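Local coordinates for malonyl acyl carrier protein transacylase (Streptococcus pneumoniae, PDB 3IM8) that probably transfers the malonyl group from malonyl-CoA to holo-acyl carrier protein, giving the malonyl-ACP used in fatty acid synthesis, at residues D21-Y26 with E31-A36; V252-S257 with K276-F281. One frame throughout, in Å; residues are numbered along the deposited sequence.

Interaction 1: D21-Y26 with E31-A36; sequences DFYDQY and ETIDRA
The phenolic hydroxyl of Tyr23 gives its hydrogen to Asp34, with Tyr23 OH 2.6 Å from Asp34 OD1, and this short bond is the polar link between 21-26 and 31-36. Asp34 receives it on the syn lone pair of OD1, the side that faces its other oxygen. OD1 also lies near the plane of the phenol ring, beside its edge, while the carboxylate plane is turned 55° from that of the ring. The two side chains meet at about a right angle. Lys30, one turn before Asp34 on the same helix, forms a salt bridge to Asp34 OD2 and a weak hydrogen bond to Tyr23 OH. Hydroxyl, carboxylate and ammonium thus make a small polar cluster, in which the nearby ammonium probably favours the ionised form of Asp34.

Tyr23 reaches across because its CG stands anti to the backbone N (chi1 176°), which sends the ring out from its own helix to the next. The same ring edge that leads to Asp34 rests on Ile33, with Tyr23 CE1 3.8 Å from Ile33 CB. CG1 and CG2 of the isoleucine spread to the two neighbouring ring carbons: Ile33 CG1 is 3.9 Å from Tyr23 CD1, and Ile33 CG2 is 4.0 Å from Tyr23 CE1. One edge of the tyrosine therefore combines apolar packing along its CD1-CE1 side with a hydrogen bond at its hydroxyl.

Two consecutive helices meet here at a tight junction: helix 20-25 ends at Tyr26, which is also the N-cap of helix 27-40. Arg45 of helix 44-50 touches both Tyr23 and Ile33, whereas Phe22 and Tyr26 pack on helices 58-78 and 297-304, and Thr32 and Ala36 meet helix 105-122.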
loop_
_atom_site.group_PDB
_atom_site.type_symbol
_atom_site.label_atom_id
_atom_site.label_comp_id
_atom_site.label_asym_id
_atom_site.label_seq_id
_atom_site.Cartn_x
_atom_site.Cartn_y
_atom_site.Cartn_z
ATOM N N ASP A 21 -19.744 -9.339 2.955
ATOM C CA ASP A 21 -20.549 -9.947 1.871
ATOM C C ASP A 21 -19.848 -11.180 1.238
ATOM O O ASP A 21 -20.424 -12.302 1.171
ATOM C CB ASP A 21 -20.964 -8.891 0.821
ATOM C CG ASP A 21 -19.783 -8.063 0.249
ATOM O OD1 ASP A 21 -18.619 -8.227 0.635
ATOM O OD2 ASP A 21 -20.036 -7.196 -0.612
ATOM N N PHE A 22 -18.602 -10.994 0.823
ATOM C CA PHE A 22 -17.812 -12.091 0.265
ATOM C C PHE A 22 -17.651 -13.207 1.278
ATOM O O PHE A 22 -17.746 -14.366 0.895
ATOM C CB PHE A 22 -16.435 -11.618 -0.164
ATOM C CG PHE A 22 -16.454 -10.676 -1.320
ATOM C CD1 PHE A 22 -17.471 -10.741 -2.296
ATOM C CD2 PHE A 22 -15.425 -9.733 -1.483
ATOM C CE1 PHE A 22 -17.434 -9.876 -3.394
ATOM C CE2 PHE A 22 -15.405 -8.868 -2.589
ATOM C CZ PHE A 22 -16.407 -8.935 -3.523
ATOM N N TYR A 23 -17.422 -12.857 2.553
ATOM C CA TYR A 23 -17.141 -13.828 3.626
ATOM C C TYR A 23 -18.251 -14.863 3.852
ATOM O O TYR A 23 -17.962 -16.074 3.972
ATOM C CB TYR A 23 -16.756 -13.115 4.955
ATOM C CG TYR A 23 -16.526 -13.997 6.201
ATOM C CD1 TYR A 23 -15.220 -14.284 6.638
ATOM C CD2 TYR A 23 -17.613 -14.488 6.975
ATOM C CE1 TYR A 23 -14.980 -15.053 7.779
ATOM C CE2 TYR A 23 -17.383 -15.284 8.156
ATOM C CZ TYR A 23 -16.065 -15.530 8.523
ATOM O OH TYR A 23 -15.783 -16.260 9.587
ATOM N N ASP A 24 -19.493 -14.384 3.905
ATOM C CA ASP A 24 -20.660 -15.227 4.076
ATOM C C ASP A 24 -20.985 -16.078 2.831
ATOM O O ASP A 24 -21.460 -17.237 2.938
ATOM C CB ASP A 24 -21.847 -14.350 4.455
ATOM C CG ASP A 24 -21.717 -13.791 5.839
ATOM O OD1 ASP A 24 -21.311 -14.530 6.736
ATOM O OD2 ASP A 24 -22.026 -12.620 6.051
ATOM N N GLN A 25 -20.689 -15.515 1.662
ATOM C CA GLN A 25 -21.092 -16.088 0.379
ATOM C C GLN A 25 -20.084 -17.065 -0.229
ATOM O O GLN A 25 -20.472 -17.980 -0.927
ATOM C CB GLN A 25 -21.337 -14.999 -0.642
ATOM C CG GLN A 25 -21.657 -15.594 -1.988
ATOM C CD GLN A 25 -22.538 -14.712 -2.766
ATOM O OE1 GLN A 25 -22.724 -13.551 -2.415
ATOM N NE2 GLN A 25 -23.104 -15.237 -3.846
ATOM N N TYR A 26 -18.799 -16.822 -0.008
ATOM C CA TYR A 26 -17.739 -17.574 -0.648
ATOM C C TYR A 26 -16.838 -18.310 0.358
ATOM O O TYR A 26 -16.085 -17.673 1.084
ATOM C CB TYR A 26 -16.942 -16.602 -1.537
ATOM C CG TYR A 26 -17.743 -16.037 -2.698
ATOM C CD1 TYR A 26 -17.973 -16.788 -3.856
ATOM C CD2 TYR A 26 -18.270 -14.759 -2.650
ATOM C CE1 TYR A 26 -18.727 -16.282 -4.903
ATOM C CE2 TYR A 26 -19.017 -14.248 -3.738
ATOM C CZ TYR A 26 -19.235 -15.025 -4.830
ATOM O OH TYR A 26 -19.957 -14.510 -5.885
ATOM N N GLU A 31 -12.573 -19.079 4.703
ATOM C CA GLU A 31 -11.339 -19.779 4.995
ATOM C C GLU A 31 -10.177 -18.809 5.118
ATOM O O GLU A 31 -9.456 -18.858 6.089
ATOM C CB GLU A 31 -11.014 -20.827 3.903
ATOM C CG GLU A 31 -9.599 -21.471 4.024
ATOM C CD GLU A 31 -9.488 -22.618 5.086
ATOM O OE1 GLU A 31 -8.363 -23.089 5.299
ATOM O OE2 GLU A 31 -10.512 -23.041 5.691
ATOM N N THR A 32 -9.982 -17.910 4.142
ATOM C CA THR A 32 -8.848 -16.964 4.226
ATOM C C THR A 32 -8.874 -16.095 5.529
ATOM O O THR A 32 -7.849 -15.928 6.216
ATOM C CB THR A 32 -8.730 -16.084 2.899
ATOM O OG1 THR A 32 -8.547 -16.967 1.784
ATOM C CG2 THR A 32 -7.543 -15.065 2.935
ATOM N N ILE A 33 -10.037 -15.532 5.872
ATOM C CA ILE A 33 -10.138 -14.665 7.063
ATOM C C ILE A 33 -9.955 -15.473 8.356
ATOM O O ILE A 33 -9.275 -15.003 9.253
ATOM C CB ILE A 33 -11.496 -13.818 7.097
ATOM C CG1 ILE A 33 -11.612 -12.902 5.874
ATOM C CG2 ILE A 33 -11.613 -12.932 8.347
ATOM C CD1 ILE A 33 -10.440 -11.934 5.701
ATOM N N ASP A 34 -10.600 -16.646 8.465
ATOM C CA ASP A 34 -10.468 -17.497 9.680
ATOM C C ASP A 34 -9.028 -18.021 9.856
ATOM O O ASP A 34 -8.507 -18.040 10.963
ATOM C CB ASP A 34 -11.496 -18.649 9.736
ATOM C CG ASP A 34 -12.982 -18.158 9.677
ATOM O OD1 ASP A 34 -13.266 -16.919 9.640
ATOM O OD2 ASP A 34 -13.883 -19.036 9.683
ATOM N N ARG A 35 -8.356 -18.350 8.763
ATOM C CA ARG A 35 -6.906 -18.591 8.815
ATOM C C ARG A 35 -6.101 -17.406 9.395
ATOM O O ARG A 35 -5.158 -17.610 10.140
ATOM C CB ARG A 35 -6.385 -18.932 7.427
ATOM C CG ARG A 35 -5.589 -20.126 7.437
ATOM C CD ARG A 35 -6.491 -21.357 7.592
ATOM N NE ARG A 35 -5.754 -22.493 8.135
ATOM C CZ ARG A 35 -5.923 -23.773 7.785
ATOM N NH1 ARG A 35 -5.158 -24.691 8.355
ATOM N NH2 ARG A 35 -6.825 -24.150 6.864
ATOM N N ALA A 36 -6.468 -16.161 9.059
ATOM C CA ALA A 36 -5.712 -15.038 9.581
ATOM C C ALA A 36 -6.053 -14.915 11.060
ATOM O O ALA A 36 -5.205 -14.583 11.866
ATOM C CB ALA A 36 -6.050 -13.762 8.822
#

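Interaction 2: V252-S257 with K276-F281; sequences VRFYES and KVLSGF
This is an apolar helix-to-helix contact within the acyl transferase fold, where the start of helix 254-263, just after the short edge strand 252-253 of the mixed sheet, meets the first turn of helix 277-285, which follows strand 268-272 of the parallel sheet. It thus joins elements connected to the two sheets of the protein. Phe254 carries it from one side, and Leu278 and Phe281, three residues apart on one helix, receive its ring from the other.

With CG anti to the backbone N (chi1 -173°), the Phe254 ring extends away from its own helix toward the partner. Leu278 lays a methyl over one face of that ring, a CH-pi contact in which CD2 stands 4.2 Å from the Phe254 centroid and 26° off the normal. The leucine's CB lies nearer the ring's end, 3.8 Å from Phe254 CZ. The rings of Phe254 and Phe281 meet obliquely, their centroids 5.7 Å apart and their planes at 59°. Val282 and Ile285 of the same helix also touch Phe254, while Phe281 packs on Asn160 and Thr161 of strand 154-161. Glu271 accepts hydrogen bonds from Leu278 N and Ser279 OG, tying the start of helix 277-285 to strand 268-272. The closest approach between the two segments is made by Phe281 CB, 3.6 Å from Phe254 CE1.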
loop_
_atom_site.group_PDB
_atom_site.type_symbol
_atom_site.label_atom_id
_atom_site.label_comp_id
_atom_site.label_asym_id
_atom_site.label_seq_id
_atom_site.Cartn_x
_atom_site.Cartn_y
_atom_site.Cartn_z
ATOM N N VAL A 252 7.462 5.665 -1.661
ATOM C CA VAL A 252 6.673 4.784 -2.545
ATOM C C VAL A 252 6.443 5.405 -3.946
ATOM O O VAL A 252 5.858 6.465 -4.117
ATOM C CB VAL A 252 5.346 4.408 -1.885
ATOM C CG1 VAL A 252 4.466 3.570 -2.839
ATOM C CG2 VAL A 252 5.584 3.646 -0.581
ATOM N N ARG A 253 6.937 4.728 -4.959
ATOM C CA ARG A 253 7.000 5.312 -6.293
ATOM C C ARG A 253 5.948 4.612 -7.137
ATOM O O ARG A 253 6.246 3.659 -7.889
ATOM C CB ARG A 253 8.418 5.200 -6.883
ATOM C CG ARG A 253 9.432 6.014 -6.131
ATOM C CD ARG A 253 10.849 5.905 -6.757
ATOM N NE ARG A 253 11.799 6.774 -6.044
ATOM C CZ ARG A 253 11.991 8.089 -6.280
ATOM N NH1 ARG A 253 11.317 8.747 -7.239
ATOM N NH2 ARG A 253 12.866 8.763 -5.537
ATOM N N PHE A 254 4.700 5.072 -6.972
ATOM C CA PHE A 254 3.572 4.388 -7.598
ATOM C C PHE A 254 3.534 4.588 -9.125
ATOM O O PHE A 254 3.466 3.604 -9.849
ATOM C CB PHE A 254 2.216 4.761 -6.941
ATOM C CG PHE A 254 1.045 3.941 -7.466
ATOM C CD1 PHE A 254 0.121 4.513 -8.346
ATOM C CD2 PHE A 254 0.892 2.592 -7.092
ATOM C CE1 PHE A 254 -0.944 3.791 -8.829
ATOM C CE2 PHE A 254 -0.163 1.810 -7.597
ATOM C CZ PHE A 254 -1.102 2.415 -8.470
ATOM N N TYR A 255 3.598 5.832 -9.613
ATOM C CA TYR A 255 3.401 6.048 -11.068
ATOM C C TYR A 255 4.506 5.439 -11.901
ATOM O O TYR A 255 4.254 4.927 -12.987
ATOM C CB TYR A 255 3.124 7.513 -11.448
ATOM C CG TYR A 255 4.204 8.542 -11.144
ATOM C CD1 TYR A 255 4.080 9.407 -10.051
ATOM C CD2 TYR A 255 5.325 8.683 -11.984
ATOM C CE1 TYR A 255 5.042 10.378 -9.777
ATOM C CE2 TYR A 255 6.295 9.644 -11.725
ATOM C CZ TYR A 255 6.141 10.490 -10.619
ATOM O OH TYR A 255 7.079 11.433 -10.350
ATOM N N GLU A 256 5.732 5.464 -11.360
ATOM C CA GLU A 256 6.862 4.821 -12.041
ATOM C C GLU A 256 6.628 3.339 -12.140
ATOM O O GLU A 256 6.948 2.736 -13.164
ATOM C CB GLU A 256 8.140 5.042 -11.269
ATOM C CG GLU A 256 8.645 6.470 -11.355
ATOM C CD GLU A 256 9.678 6.720 -10.295
ATOM O OE1 GLU A 256 9.446 7.658 -9.444
ATOM O OE2 GLU A 256 10.669 5.926 -10.308
ATOM N N SER A 257 6.083 2.752 -11.070
ATOM C CA SER A 257 5.710 1.340 -11.079
ATOM C C SER A 257 4.633 1.012 -12.142
ATOM O O SER A 257 4.694 -0.046 -12.778
ATOM C CB SER A 257 5.243 0.898 -9.686
ATOM O OG SER A 257 6.278 1.132 -8.759
ATOM N N LYS A 276 -10.960 2.112 -3.682
ATOM C CA LYS A 276 -10.613 2.397 -5.057
ATOM C C LYS A 276 -9.526 3.516 -5.179
ATOM O O LYS A 276 -9.497 4.309 -6.132
ATOM C CB LYS A 276 -11.902 2.684 -5.872
ATOM C CG LYS A 276 -12.635 3.993 -5.614
ATOM C CD LYS A 276 -13.793 4.154 -6.617
ATOM C CE LYS A 276 -15.151 4.453 -5.890
ATOM N NZ LYS A 276 -15.386 5.914 -5.809
ATOM N N VAL A 277 -8.586 3.532 -4.237
ATOM C CA VAL A 277 -7.542 4.582 -4.224
ATOM C C VAL A 277 -6.551 4.444 -5.423
ATOM O O VAL A 277 -6.242 5.424 -6.074
ATOM C CB VAL A 277 -6.745 4.637 -2.879
ATOM C CG1 VAL A 277 -5.603 5.701 -2.973
ATOM C CG2 VAL A 277 -7.681 4.906 -1.653
ATOM N N LEU A 278 -6.036 3.239 -5.674
ATOM C CA LEU A 278 -5.098 3.046 -6.776
ATOM C C LEU A 278 -5.735 3.306 -8.132
ATOM O O LEU A 278 -5.082 3.901 -9.037
ATOM C CB LEU A 278 -4.430 1.661 -6.717
ATOM C CG LEU A 278 -3.806 1.390 -5.345
ATOM C CD1 LEU A 278 -3.066 -0.001 -5.233
ATOM C CD2 LEU A 278 -2.828 2.536 -4.877
ATOM N N SER A 279 -6.981 2.854 -8.296
ATOM C CA SER A 279 -7.748 3.180 -9.517
ATOM C C SER A 279 -7.793 4.674 -9.826
ATOM O O SER A 279 -7.526 5.061 -10.947
ATOM C CB SER A 279 -9.179 2.642 -9.446
ATOM O OG SER A 279 -9.148 1.257 -9.211
ATOM N N GLY A 280 -8.132 5.501 -8.836
ATOM C CA GLY A 280 -8.031 6.971 -8.964
ATOM C C GLY A 280 -6.683 7.505 -9.479
ATOM O O GLY A 280 -6.659 8.429 -10.278
ATOM N N PHE A 281 -5.574 6.940 -8.987
ATOM C CA PHE A 281 -4.211 7.239 -9.426
ATOM C C PHE A 281 -3.968 6.790 -10.875
ATOM O O PHE A 281 -3.491 7.562 -11.667
ATOM C CB PHE A 281 -3.147 6.567 -8.513
ATOM C CG PHE A 281 -3.140 7.040 -7.051
ATOM C CD1 PHE A 281 -2.569 6.245 -6.084
ATOM C CD2 PHE A 281 -3.656 8.271 -6.662
ATOM C CE1 PHE A 281 -2.524 6.639 -4.762
ATOM C CE2 PHE A 281 -3.580 8.688 -5.327
ATOM C CZ PHE A 281 -3.040 7.847 -4.383
#

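The two contacts occupy separate parts of the acyl transferase domain, their centres 27 Å apart and their nearest atoms about 12 Å from each other. Interaction 1 lies toward the periphery, about 21 Å from the chain centre, and away from the predicted active site. Interaction 2 is more central, about 9 Å from that centre. In it, the Leu278 side chain lies about 9 Å from that of Ser90, the predicted nucleophile, and that of Phe254 about 10 Å from that of His199. The link to His199 runs through Val252, two residues before Phe254, which touches it but neither Leu278 nor Phe281. Interaction 1 joins two consecutive helices far from that site.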